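Local coordinates for enoyl-[acyl-carrier-protein] reductase [FMN] (Thermotoga maritima, PDB 5GVH), which binds FMN and probably catalyses the NADH-dependent reduction of enoyl-acyl-carrier-protein in fatty acid synthesis, at residues Pro16-Gly21 and Leu40-Ser45; Asp52-Ile57 and Cys86-Val91; Val70-Val75 and Pro92-Gly97; Ile116-Ser121 and Ala135-Gly140. All coordinates share one frame; numbering follows the deposited sequence.

Followed from the N terminus, the chain of this TIM barrel closes interaction 1 first, a loop through helix 28-36 that joins strand 17-19 to the region of strand 42-44; the other contacts repeat such local closures further along. The chain then enters helix 50-61, and here interactions 2 and 3 cross, their segments alternating: 52-57 waits for 86-91, while 70-75 waits for 92-97. Interaction 2 joins helix 50-61 to the C-terminal end of helix 79-88; interaction 3 joins strands 69-72 and 93-96. The two meet around Val70 and Cys86. Interaction 4 follows in series, its loop closed through helix 122-131. Interactions 1, 3 and 4 all reach FMN; interaction 2 stays in the outer layer.

Interaction 1. Residues Pro16-Gly21 and Leu40-Ser45; sequences PILMGG and LGIIGS. With FMN (flavin mononucleotide), chain C.
Leu18 and Leu40 meet backbone to backbone in a single bridge where strand 17-19 of the TIM barrel meets the residues leading into strand 42-44, the two running in nearly the same direction. Two hydrogen bonds hold it. Leu40 N gives its hydrogen to Ile17 O at 3.0 Å, and Leu40 O receives Met19 N at 2.9 Å, the donor lying tilted from the carbonyl plane. Both backbone polar groups of Leu40 are thus satisfied by the residues flanking Leu18, whereas Leu18 itself bonds to Val190 and Met192 of strand 190-192, and Gly41 N is taken by Ser35 OG. Beyond the bridge, side chains take over. Leu18 and Leu40 lie side by side, with Leu18 CD1 3.8 Å from Leu40 CD2. Ile42 points at the other strand and spreads two branches beneath it: CD1 comes 4.1 Å from Leu18 CD1, while CG2, anti to the backbone N, reaches Gly21 CA at 3.6 Å. With an alanine at Ile42 both branches would be gone, and the FMN-binding loop at Gly21 would probably lose its backing and be freer to shift. The extended first two torsions of Met19 lay SD along Gly41, 3.9 Å from its CA, and the bend at chi3 (117°) turns the methyl CE toward Ile42. On the flavin side, Gly20 CA sits 3.3 Å from FMN O2', where a side chain would collide with that hydroxyl.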
# COMPACT_ATOMS: atom_id res chain seq x y z
N PRO A 16 17.21 -12.20 4.29
CA PRO A 16 16.06 -12.40 3.41
C PRO A 16 15.78 -11.16 2.58
O PRO A 16 14.73 -10.53 2.72
CB PRO A 16 14.92 -12.65 4.39
CG PRO A 16 15.20 -11.74 5.53
CD PRO A 16 16.68 -11.44 5.53
N ILE A 17 16.74 -10.80 1.73
CA ILE A 17 16.65 -9.60 0.90
C ILE A 17 16.94 -9.98 -0.54
O ILE A 17 18.04 -10.45 -0.84
CB ILE A 17 17.63 -8.51 1.36
CG1 ILE A 17 17.28 -7.98 2.75
CG2 ILE A 17 17.66 -7.37 0.34
CD1 ILE A 17 18.22 -6.88 3.20
N LEU A 18 15.97 -9.77 -1.43
CA LEU A 18 16.17 -9.97 -2.86
C LEU A 18 16.38 -8.63 -3.54
O LEU A 18 15.86 -7.60 -3.12
CB LEU A 18 14.96 -10.66 -3.50
CG LEU A 18 14.47 -12.07 -3.16
CD1 LEU A 18 14.15 -12.84 -4.43
CD2 LEU A 18 15.42 -12.83 -2.26
N MET A 19 17.14 -8.65 -4.62
CA MET A 19 17.24 -7.52 -5.54
C MET A 19 16.24 -7.76 -6.66
O MET A 19 16.30 -8.80 -7.34
CB MET A 19 18.66 -7.41 -6.08
CG MET A 19 18.99 -6.18 -6.93
SD MET A 19 20.61 -6.45 -7.76
CE MET A 19 20.13 -6.42 -9.46
N GLY A 20 15.31 -6.83 -6.85
CA GLY A 20 14.35 -6.96 -7.93
C GLY A 20 14.99 -7.02 -9.31
O GLY A 20 15.87 -6.22 -9.63
N GLY A 21 14.57 -7.98 -10.13
CA GLY A 21 15.02 -8.01 -11.51
C GLY A 21 14.63 -6.72 -12.20
O GLY A 21 13.48 -6.31 -12.09
N LEU A 40 20.42 -11.57 -2.36
CA LEU A 40 20.32 -12.28 -3.63
C LEU A 40 20.19 -11.25 -4.75
O LEU A 40 19.10 -10.76 -5.03
CB LEU A 40 19.13 -13.24 -3.65
CG LEU A 40 19.00 -14.05 -4.94
CD1 LEU A 40 19.79 -15.38 -4.86
CD2 LEU A 40 17.55 -14.30 -5.32
N GLY A 41 21.32 -10.93 -5.38
CA GLY A 41 21.27 -10.17 -6.61
C GLY A 41 20.56 -10.96 -7.70
O GLY A 41 20.45 -12.18 -7.64
N ILE A 42 20.06 -10.23 -8.70
CA ILE A 42 19.28 -10.82 -9.78
C ILE A 42 19.58 -10.04 -11.05
O ILE A 42 19.41 -8.81 -11.08
CB ILE A 42 17.77 -10.82 -9.48
CG1 ILE A 42 17.44 -11.95 -8.50
CG2 ILE A 42 16.95 -10.97 -10.76
CD1 ILE A 42 15.98 -12.01 -8.06
N ILE A 43 20.04 -10.74 -12.10
CA ILE A 43 20.27 -10.12 -13.40
C ILE A 43 18.94 -9.86 -14.08
O ILE A 43 18.12 -10.77 -14.25
CB ILE A 43 21.17 -11.01 -14.28
CG1 ILE A 43 22.49 -11.35 -13.59
CG2 ILE A 43 21.44 -10.34 -15.62
CD1 ILE A 43 23.39 -12.31 -14.40
N GLY A 44 18.71 -8.60 -14.47
CA GLY A 44 17.53 -8.24 -15.24
C GLY A 44 17.69 -8.44 -16.74
O GLY A 44 18.29 -7.60 -17.42
N SER A 45 17.17 -9.55 -17.27
CA SER A 45 17.25 -9.83 -18.70
C SER A 45 16.13 -9.15 -19.47
O SER A 45 15.48 -9.76 -20.31
CB SER A 45 17.22 -11.33 -18.94
OG SER A 45 15.90 -11.82 -18.81
N1 FMN C . 10.36 -6.19 -12.49
C2 FMN C . 10.33 -7.24 -13.39
O2 FMN C . 9.74 -8.30 -13.16
N3 FMN C . 10.98 -7.11 -14.59
C4 FMN C . 11.66 -5.96 -14.91
O4 FMN C . 12.22 -5.88 -16.00
C4A FMN C . 11.68 -4.91 -14.00
N5 FMN C . 12.36 -3.75 -14.32
C5A FMN C . 12.41 -2.71 -13.41
C6 FMN C . 13.11 -1.55 -13.74
C7 FMN C . 13.18 -0.49 -12.85
C7M FMN C . 13.94 0.74 -13.24
C8 FMN C . 12.53 -0.58 -11.62
C8M FMN C . 12.59 0.57 -10.65
C9 FMN C . 11.83 -1.74 -11.28
C9A FMN C . 11.76 -2.81 -12.18
N10 FMN C . 11.07 -3.98 -11.86
C10 FMN C . 11.03 -5.02 -12.78
C1' FMN C . 10.38 -4.11 -10.54
C2' FMN C . 11.38 -4.58 -9.48
O2' FMN C . 11.79 -5.89 -9.78
C3' FMN C . 10.79 -4.59 -8.08
O3' FMN C . 9.84 -5.63 -8.01
C4' FMN C . 10.19 -3.24 -7.69
O4' FMN C . 11.16 -2.25 -7.93
C5' FMN C . 9.85 -3.18 -6.21
O5' FMN C . 9.41 -1.88 -5.87
P FMN C . 10.36 -0.77 -5.16
O1P FMN C . 9.48 0.13 -4.31
O2P FMN C . 11.43 -1.39 -4.31
O3P FMN C . 10.97 0.09 -6.25

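Interaction 2. Residues Asp52-Ile57 and Cys86-Val91; sequences DLRKAI and CIEEKV
In the outer helical layer of the barrel, Arg54 of helix 50-61 reaches across to Glu88 and Glu89 at the C-terminal end of helix 79-88, forming a salt-bridge network at the partly exposed rim. The Arg54 chain runs out with CG anti to the backbone N (chi1 -168°) and bends at chi3, which carries the guanidinium over to the neighbouring helix. NE then donates to Glu89 OE1 at 3.3 Å, a long and bent bond that meets the oxygen on its anti side, with guanidinium and carboxylate planes 82° apart. Glu88 lies at the guanidinium edge, its carboxylate nearly coplanar with it; a salt bridge joins Arg54 NH2 to Glu88 OE1, but these two atoms are modelled too close together for their exact places to be sure. Just after Glu89 the helix closes in a Schellman motif: Lys90 takes a positive phi, Lys90 N bonds back to Ile87 O, and Val91 N bonds to Cys86 O at 2.9 Å. After this turn Val91 faces helix 50-61, where its CG2 meets Ile57 CD1 at 3.6 Å, the two side chains set nearly perpendicular. Ile57 CG2 lies 4.2 Å from Glu89 CB, the aliphatic base of the acid. Deeper still, Leu53 CD2 touches Cys86 SG at 3.9 Å, and both side chains rest on Val70 of strand 69-72.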
# COMPACT_ATOMS: atom_id res chain seq x y z
N ASP A 52 23.65 -11.96 -24.75
CA ASP A 52 23.74 -10.98 -23.67
C ASP A 52 23.57 -11.65 -22.31
O ASP A 52 24.34 -11.37 -21.38
CB ASP A 52 22.71 -9.89 -23.88
CG ASP A 52 22.98 -9.09 -25.14
OD1 ASP A 52 22.09 -8.34 -25.59
OD2 ASP A 52 24.10 -9.21 -25.66
N LEU A 53 22.60 -12.54 -22.18
CA LEU A 53 22.35 -13.13 -20.86
C LEU A 53 23.45 -14.11 -20.49
O LEU A 53 23.92 -14.13 -19.34
CB LEU A 53 20.99 -13.82 -20.83
CG LEU A 53 20.65 -14.48 -19.49
CD1 LEU A 53 20.61 -13.44 -18.37
CD2 LEU A 53 19.35 -15.26 -19.58
N ARG A 54 23.89 -14.93 -21.45
CA ARG A 54 24.98 -15.86 -21.21
C ARG A 54 26.24 -15.13 -20.78
O ARG A 54 26.90 -15.53 -19.81
CB ARG A 54 25.23 -16.69 -22.48
CG ARG A 54 26.15 -17.91 -22.31
CD ARG A 54 26.23 -18.76 -23.59
NE ARG A 54 25.27 -19.87 -23.58
CZ ARG A 54 24.17 -19.94 -24.33
NH1 ARG A 54 23.88 -18.98 -25.20
NH2 ARG A 54 23.37 -20.99 -24.23
N LYS A 55 26.60 -14.05 -21.48
CA LYS A 55 27.78 -13.29 -21.10
C LYS A 55 27.59 -12.63 -19.73
O LYS A 55 28.52 -12.59 -18.92
CB LYS A 55 28.09 -12.23 -22.17
CG LYS A 55 29.31 -11.37 -21.85
CD LYS A 55 29.45 -10.16 -22.77
CE LYS A 55 30.74 -9.41 -22.44
NZ LYS A 55 31.00 -9.36 -20.96
N ALA A 56 26.38 -12.12 -19.47
CA ALA A 56 26.12 -11.48 -18.19
C ALA A 56 26.21 -12.48 -17.05
O ALA A 56 26.83 -12.19 -16.02
CB ALA A 56 24.75 -10.79 -18.20
N ILE A 57 25.63 -13.67 -17.22
CA ILE A 57 25.70 -14.71 -16.19
C ILE A 57 27.15 -15.02 -15.86
O ILE A 57 27.56 -15.06 -14.69
CB ILE A 57 24.95 -15.98 -16.64
CG1 ILE A 57 23.44 -15.75 -16.65
CG2 ILE A 57 25.32 -17.15 -15.74
CD1 ILE A 57 22.66 -16.78 -17.45
N CYS A 86 19.19 -19.92 -19.08
CA CYS A 86 19.24 -20.13 -17.63
C CYS A 86 19.43 -21.60 -17.26
O CYS A 86 20.09 -21.90 -16.26
CB CYS A 86 17.97 -19.58 -16.97
SG CYS A 86 17.89 -17.78 -16.97
N ILE A 87 18.86 -22.51 -18.05
CA ILE A 87 18.98 -23.93 -17.75
C ILE A 87 20.42 -24.41 -17.98
O ILE A 87 21.05 -24.98 -17.08
CB ILE A 87 17.99 -24.74 -18.60
CG1 ILE A 87 16.56 -24.40 -18.23
CG2 ILE A 87 18.27 -26.25 -18.48
CD1 ILE A 87 15.55 -25.06 -19.12
N GLU A 88 20.94 -24.20 -19.19
CA GLU A 88 22.25 -24.74 -19.50
C GLU A 88 23.37 -24.01 -18.77
O GLU A 88 24.50 -24.53 -18.72
CB GLU A 88 22.48 -24.72 -21.02
CG GLU A 88 22.25 -23.39 -21.69
CD GLU A 88 21.60 -23.53 -23.06
OE1 GLU A 88 21.73 -22.59 -23.88
OE2 GLU A 88 20.97 -24.57 -23.33
N GLU A 89 23.11 -22.84 -18.19
CA GLU A 89 24.08 -22.22 -17.30
C GLU A 89 23.81 -22.52 -15.84
O GLU A 89 24.55 -22.03 -14.98
CB GLU A 89 24.13 -20.71 -17.53
CG GLU A 89 24.53 -20.31 -18.95
CD GLU A 89 25.81 -21.00 -19.43
OE1 GLU A 89 25.96 -21.16 -20.66
OE2 GLU A 89 26.65 -21.41 -18.58
N LYS A 90 22.81 -23.35 -15.55
CA LYS A 90 22.45 -23.79 -14.20
C LYS A 90 22.25 -22.60 -13.24
O LYS A 90 22.70 -22.60 -12.10
CB LYS A 90 23.47 -24.81 -13.65
CG LYS A 90 24.80 -24.26 -13.09
CD LYS A 90 25.63 -25.33 -12.35
CE LYS A 90 27.02 -24.81 -11.97
NZ LYS A 90 27.71 -24.19 -13.13
N VAL A 91 21.51 -21.60 -13.72
CA VAL A 91 21.20 -20.44 -12.87
C VAL A 91 20.42 -20.91 -11.64
O VAL A 91 19.45 -21.68 -11.78
CB VAL A 91 20.42 -19.39 -13.66
CG1 VAL A 91 19.78 -18.37 -12.71
CG2 VAL A 91 21.34 -18.69 -14.65

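Interaction 3. Residues Val70-Val75 and Pro92-Gly97; sequences VNIILV and PVVTFG. With FMN (flavin mononucleotide), chain C.
Ile72 and Phe96 lie side by side on the outer face of two neighbouring parallel strands and form the apolar centre of this contact, with Ile72 CB 3.9 Å from Phe96 CE2. The side chains of Leu74 and Phe96 cross steeply, Leu74 CD2 3.6 Å from Phe96 CD2, while Val94 CG1 lies over one ring face, offset toward the rim, and also touches Ile72 CD1 at 4.2 Å. Behind these side chains comes the polar part, the backbones paired in parallel register. Val70 O receives Thr95 N at 2.7 Å in a nearly straight bond (173°), Thr95 O receives Ile72 N, and Ile72 O receives Gly97 N at 2.9 Å, so Ile72 is gripped through both its N-H and its carbonyl. On the inner face Asn71 and Thr95 stand together, Asn71 beside the flavin. Gly97 CA and the Ile73 CD1 methyl border the pyrimidine end of that ring system, 3.3 Å from FMN O2 and 3.2 Å from FMN N3 respectively. The pair is the strand portion of a beta-alpha-beta crossover. Its connecting helix 79-88 covers Val70, Ile72 and Val94; helix 102-110 covers Phe96, whose ring meets that of Tyr104; and strands 42-44 and 114-119 continue the sheet to either side.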
# COMPACT_ATOMS: atom_id res chain seq x y z
N VAL A 70 18.14 -14.79 -12.14
CA VAL A 70 17.91 -14.09 -13.40
C VAL A 70 16.43 -13.80 -13.53
O VAL A 70 15.60 -14.66 -13.18
CB VAL A 70 18.43 -14.90 -14.60
CG1 VAL A 70 18.03 -14.24 -15.92
CG2 VAL A 70 19.95 -15.09 -14.51
N ASN A 71 16.09 -12.61 -14.01
CA ASN A 71 14.70 -12.19 -14.21
C ASN A 71 14.37 -12.17 -15.70
O ASN A 71 15.08 -11.53 -16.49
CB ASN A 71 14.45 -10.80 -13.63
CG ASN A 71 13.06 -10.26 -13.99
OD1 ASN A 71 12.06 -10.66 -13.39
ND2 ASN A 71 12.99 -9.35 -14.96
N ILE A 72 13.28 -12.84 -16.08
CA ILE A 72 12.82 -12.93 -17.46
C ILE A 72 11.44 -12.30 -17.61
O ILE A 72 10.51 -12.63 -16.85
CB ILE A 72 12.80 -14.39 -17.94
CG1 ILE A 72 14.22 -14.98 -17.89
CG2 ILE A 72 12.19 -14.45 -19.33
CD1 ILE A 72 14.28 -16.50 -17.92
N ILE A 73 11.28 -11.44 -18.62
CA ILE A 73 9.97 -10.89 -19.00
C ILE A 73 9.28 -11.85 -19.96
O ILE A 73 9.76 -12.07 -21.08
CB ILE A 73 10.11 -9.50 -19.63
CG1 ILE A 73 11.12 -8.66 -18.87
CG2 ILE A 73 8.77 -8.77 -19.57
CD1 ILE A 73 10.71 -8.42 -17.46
N LEU A 74 8.12 -12.38 -19.55
CA LEU A 74 7.35 -13.30 -20.38
C LEU A 74 6.98 -12.72 -21.73
O LEU A 74 6.77 -13.48 -22.68
CB LEU A 74 6.09 -13.72 -19.63
CG LEU A 74 6.37 -14.49 -18.35
CD1 LEU A 74 5.08 -14.70 -17.56
CD2 LEU A 74 7.04 -15.82 -18.68
N VAL A 75 6.90 -11.39 -21.84
CA VAL A 75 6.51 -10.71 -23.07
C VAL A 75 7.70 -10.59 -24.02
O VAL A 75 7.55 -10.10 -25.15
CB VAL A 75 5.89 -9.33 -22.76
CG1 VAL A 75 6.96 -8.29 -22.51
CG2 VAL A 75 4.97 -8.90 -23.87
N PRO A 92 20.83 -20.52 -10.43
CA PRO A 92 20.19 -21.09 -9.22
C PRO A 92 18.73 -20.71 -9.05
O PRO A 92 17.93 -21.55 -8.62
CB PRO A 92 21.05 -20.54 -8.07
CG PRO A 92 22.29 -20.02 -8.70
CD PRO A 92 21.94 -19.62 -10.09
N VAL A 93 18.37 -19.45 -9.33
CA VAL A 93 17.02 -18.93 -9.12
C VAL A 93 16.60 -18.14 -10.35
O VAL A 93 17.33 -17.27 -10.83
CB VAL A 93 16.94 -18.04 -7.85
CG1 VAL A 93 15.52 -17.51 -7.64
CG2 VAL A 93 17.41 -18.80 -6.63
N VAL A 94 15.40 -18.43 -10.86
CA VAL A 94 14.82 -17.67 -11.96
C VAL A 94 13.61 -16.90 -11.44
O VAL A 94 12.76 -17.48 -10.75
CB VAL A 94 14.43 -18.57 -13.15
CG1 VAL A 94 13.47 -17.85 -14.07
CG2 VAL A 94 15.67 -18.98 -13.92
N THR A 95 13.55 -15.62 -11.76
CA THR A 95 12.41 -14.76 -11.47
C THR A 95 11.69 -14.41 -12.77
O THR A 95 12.33 -14.16 -13.79
CB THR A 95 12.86 -13.48 -10.76
OG1 THR A 95 13.03 -13.74 -9.38
CG2 THR A 95 11.87 -12.42 -10.92
N PHE A 96 10.36 -14.40 -12.73
CA PHE A 96 9.55 -14.06 -13.89
C PHE A 96 8.79 -12.76 -13.64
O PHE A 96 8.25 -12.53 -12.55
CB PHE A 96 8.59 -15.19 -14.23
CG PHE A 96 9.24 -16.31 -14.97
CD1 PHE A 96 9.44 -17.54 -14.36
CD2 PHE A 96 9.69 -16.13 -16.27
CE1 PHE A 96 10.07 -18.58 -15.05
CE2 PHE A 96 10.32 -17.17 -16.96
CZ PHE A 96 10.50 -18.39 -16.35
N GLY A 97 8.75 -11.91 -14.66
CA GLY A 97 7.99 -10.69 -14.59
C GLY A 97 6.50 -10.94 -14.64
O GLY A 97 6.04 -12.07 -14.43
N1 FMN C . 10.36 -6.19 -12.49
C2 FMN C . 10.33 -7.24 -13.39
O2 FMN C . 9.74 -8.30 -13.16
N3 FMN C . 10.98 -7.11 -14.59
C4 FMN C . 11.66 -5.96 -14.91
O4 FMN C . 12.22 -5.88 -16.00
C4A FMN C . 11.68 -4.91 -14.00
N5 FMN C . 12.36 -3.75 -14.32
C5A FMN C . 12.41 -2.71 -13.41
C6 FMN C . 13.11 -1.55 -13.74
C7 FMN C . 13.18 -0.49 -12.85
C7M FMN C . 13.94 0.74 -13.24
C8 FMN C . 12.53 -0.58 -11.62
C8M FMN C . 12.59 0.57 -10.65
C9 FMN C . 11.83 -1.74 -11.28
C9A FMN C . 11.76 -2.81 -12.18
N10 FMN C . 11.07 -3.98 -11.86
C10 FMN C . 11.03 -5.02 -12.78
C1' FMN C . 10.38 -4.11 -10.54
C2' FMN C . 11.38 -4.58 -9.48
O2' FMN C . 11.79 -5.89 -9.78
C3' FMN C . 10.79 -4.59 -8.08
O3' FMN C . 9.84 -5.63 -8.01
C4' FMN C . 10.19 -3.24 -7.69
O4' FMN C . 11.16 -2.25 -7.93
C5' FMN C . 9.85 -3.18 -6.21
O5' FMN C . 9.41 -1.88 -5.87
P FMN C . 10.36 -0.77 -5.16
O1P FMN C . 9.48 0.13 -4.31
O2P FMN C . 11.43 -1.39 -4.31
O3P FMN C . 10.97 0.09 -6.25

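Interaction 4. Residues Ile116-Ser121 and Ala135-Gly140; sequences IPVVAS and AVIAEG. With FMN (flavin mononucleotide), chain C.
Ile116 begins the contact by fitting between Ala135 and Ile137: CG1 lies 4.0 Å from Ala135 CB, while CG2, anti to the backbone N, meets Ile137 CG1 at 3.6 Å, the two isoleucines lying square to each other. A shorter side chain such as alanine in place of Ile116 takes away CG1, CG2 and CD1, which would probably open a gap beside Ala135 and cost Ile137 CG1 and CD1 one of their neighbours. At Pro117, which has no N-H to give, the carbonyl does the work: Pro117 O receives Ile137 N at 2.9 Å. Val118 turns inward beside Ile137, its CG2 3.7 Å from Ile137 CB and its CG1 reaching Glu139 CB. Val119 holds the strands through both backbone polar groups, as its N donates to Ile137 O at 2.8 Å and its O receives Glu139 N. Its side chain points to the outer face, where CG2 is pressed against Val136 CG1 at 3.5 Å, tighter than usual for two carbons. Ala120 barely touches the partner strand, and Ser121 then caps helix 122-131 through its OG on Leu124 N. What this pairing delivers to the cofactor is Glu139: its chain stretches into the barrel (chi1 -174°) until OE2 accepts a hydrogen bond from FMN O3' at 2.7 Å. The two strands and helix 122-131 make a beta-alpha-beta crossover, the helix covering Pro117, Val119 and Val136, with strand 93-96 on the far side of 114-119 and strand 167-170 on that of 136-139.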
# COMPACT_ATOMS: atom_id res chain seq x y z
N ILE A 116 10.59 -18.46 -8.90
CA ILE A 116 9.88 -17.51 -8.04
C ILE A 116 9.14 -16.50 -8.92
O ILE A 116 9.71 -15.46 -9.28
CB ILE A 116 10.85 -16.81 -7.08
CG1 ILE A 116 11.66 -17.84 -6.30
CG2 ILE A 116 10.08 -15.90 -6.13
CD1 ILE A 116 12.63 -17.25 -5.27
N PRO A 117 7.89 -16.77 -9.31
CA PRO A 117 7.15 -15.80 -10.12
C PRO A 117 6.74 -14.57 -9.32
O PRO A 117 6.53 -14.63 -8.11
CB PRO A 117 5.90 -16.59 -10.55
CG PRO A 117 6.17 -18.02 -10.21
CD PRO A 117 7.13 -18.00 -9.06
N VAL A 118 6.65 -13.44 -10.04
CA VAL A 118 6.10 -12.20 -9.50
C VAL A 118 4.61 -12.16 -9.79
O VAL A 118 4.19 -12.23 -10.95
CB VAL A 118 6.80 -10.97 -10.09
CG1 VAL A 118 6.01 -9.70 -9.75
CG2 VAL A 118 8.24 -10.86 -9.59
N VAL A 119 3.80 -12.02 -8.73
CA VAL A 119 2.34 -12.04 -8.85
C VAL A 119 1.76 -10.77 -8.24
O VAL A 119 2.40 -10.09 -7.43
CB VAL A 119 1.72 -13.28 -8.18
CG1 VAL A 119 2.50 -14.53 -8.57
CG2 VAL A 119 1.69 -13.09 -6.66
N ALA A 120 0.50 -10.47 -8.62
CA ALA A 120 -0.23 -9.32 -8.11
C ALA A 120 -1.65 -9.69 -7.67
O ALA A 120 -2.52 -8.81 -7.58
CB ALA A 120 -0.28 -8.20 -9.15
N SER A 121 -1.89 -10.96 -7.37
CA SER A 121 -3.19 -11.44 -6.93
C SER A 121 -2.98 -12.77 -6.24
O SER A 121 -2.00 -13.49 -6.51
CB SER A 121 -4.16 -11.58 -8.11
OG SER A 121 -3.69 -12.54 -9.05
N ALA A 135 8.64 -20.27 -4.55
CA ALA A 135 8.19 -19.14 -3.77
C ALA A 135 7.41 -18.23 -4.70
O ALA A 135 7.24 -18.51 -5.89
CB ALA A 135 9.37 -18.41 -3.12
N VAL A 136 6.95 -17.11 -4.15
CA VAL A 136 6.16 -16.13 -4.88
C VAL A 136 6.57 -14.74 -4.41
O VAL A 136 6.67 -14.49 -3.20
CB VAL A 136 4.65 -16.36 -4.66
CG1 VAL A 136 3.90 -15.11 -4.94
CG2 VAL A 136 4.15 -17.47 -5.55
N ILE A 137 6.81 -13.83 -5.35
CA ILE A 137 7.02 -12.42 -5.05
C ILE A 137 5.68 -11.71 -5.21
O ILE A 137 5.17 -11.58 -6.33
CB ILE A 137 8.08 -11.81 -5.97
CG1 ILE A 137 9.45 -12.39 -5.64
CG2 ILE A 137 8.10 -10.29 -5.83
CD1 ILE A 137 10.43 -12.28 -6.79
N ALA A 138 5.11 -11.23 -4.10
CA ALA A 138 3.88 -10.45 -4.12
C ALA A 138 4.24 -8.97 -4.20
O ALA A 138 4.75 -8.40 -3.23
CB ALA A 138 3.02 -10.73 -2.89
N GLU A 139 3.97 -8.35 -5.35
CA GLU A 139 4.42 -7.00 -5.64
C GLU A 139 3.25 -6.03 -5.64
O GLU A 139 2.39 -6.09 -6.53
CB GLU A 139 5.15 -6.93 -6.98
CG GLU A 139 5.75 -5.55 -7.19
CD GLU A 139 6.14 -5.29 -8.62
OE1 GLU A 139 5.25 -5.00 -9.44
OE2 GLU A 139 7.35 -5.33 -8.92
N GLY A 140 3.24 -5.11 -4.69
CA GLY A 140 2.19 -4.11 -4.63
C GLY A 140 2.35 -3.04 -5.69
O GLY A 140 3.39 -2.87 -6.32
N1 FMN C . 10.36 -6.19 -12.49
C2 FMN C . 10.33 -7.24 -13.39
O2 FMN C . 9.74 -8.30 -13.16
N3 FMN C . 10.98 -7.11 -14.59
C4 FMN C . 11.66 -5.96 -14.91
O4 FMN C . 12.22 -5.88 -16.00
C4A FMN C . 11.68 -4.91 -14.00
N5 FMN C . 12.36 -3.75 -14.32
C5A FMN C . 12.41 -2.71 -13.41
C6 FMN C . 13.11 -1.55 -13.74
C7 FMN C . 13.18 -0.49 -12.85
C7M FMN C . 13.94 0.74 -13.24
C8 FMN C . 12.53 -0.58 -11.62
C8M FMN C . 12.59 0.57 -10.65
C9 FMN C . 11.83 -1.74 -11.28
C9A FMN C . 11.76 -2.81 -12.18
N10 FMN C . 11.07 -3.98 -11.86
C10 FMN C . 11.03 -5.02 -12.78
C1' FMN C . 10.38 -4.11 -10.54
C2' FMN C . 11.38 -4.58 -9.48
O2' FMN C . 11.79 -5.89 -9.78
C3' FMN C . 10.79 -4.59 -8.08
O3' FMN C . 9.84 -5.63 -8.01
C4' FMN C . 10.19 -3.24 -7.69
O4' FMN C . 11.16 -2.25 -7.93
C5' FMN C . 9.85 -3.18 -6.21
O5' FMN C . 9.41 -1.88 -5.87
P FMN C . 10.36 -0.77 -5.16
O1P FMN C . 9.48 0.13 -4.31
O2P FMN C . 11.43 -1.39 -4.31
O3P FMN C . 10.97 0.09 -6.25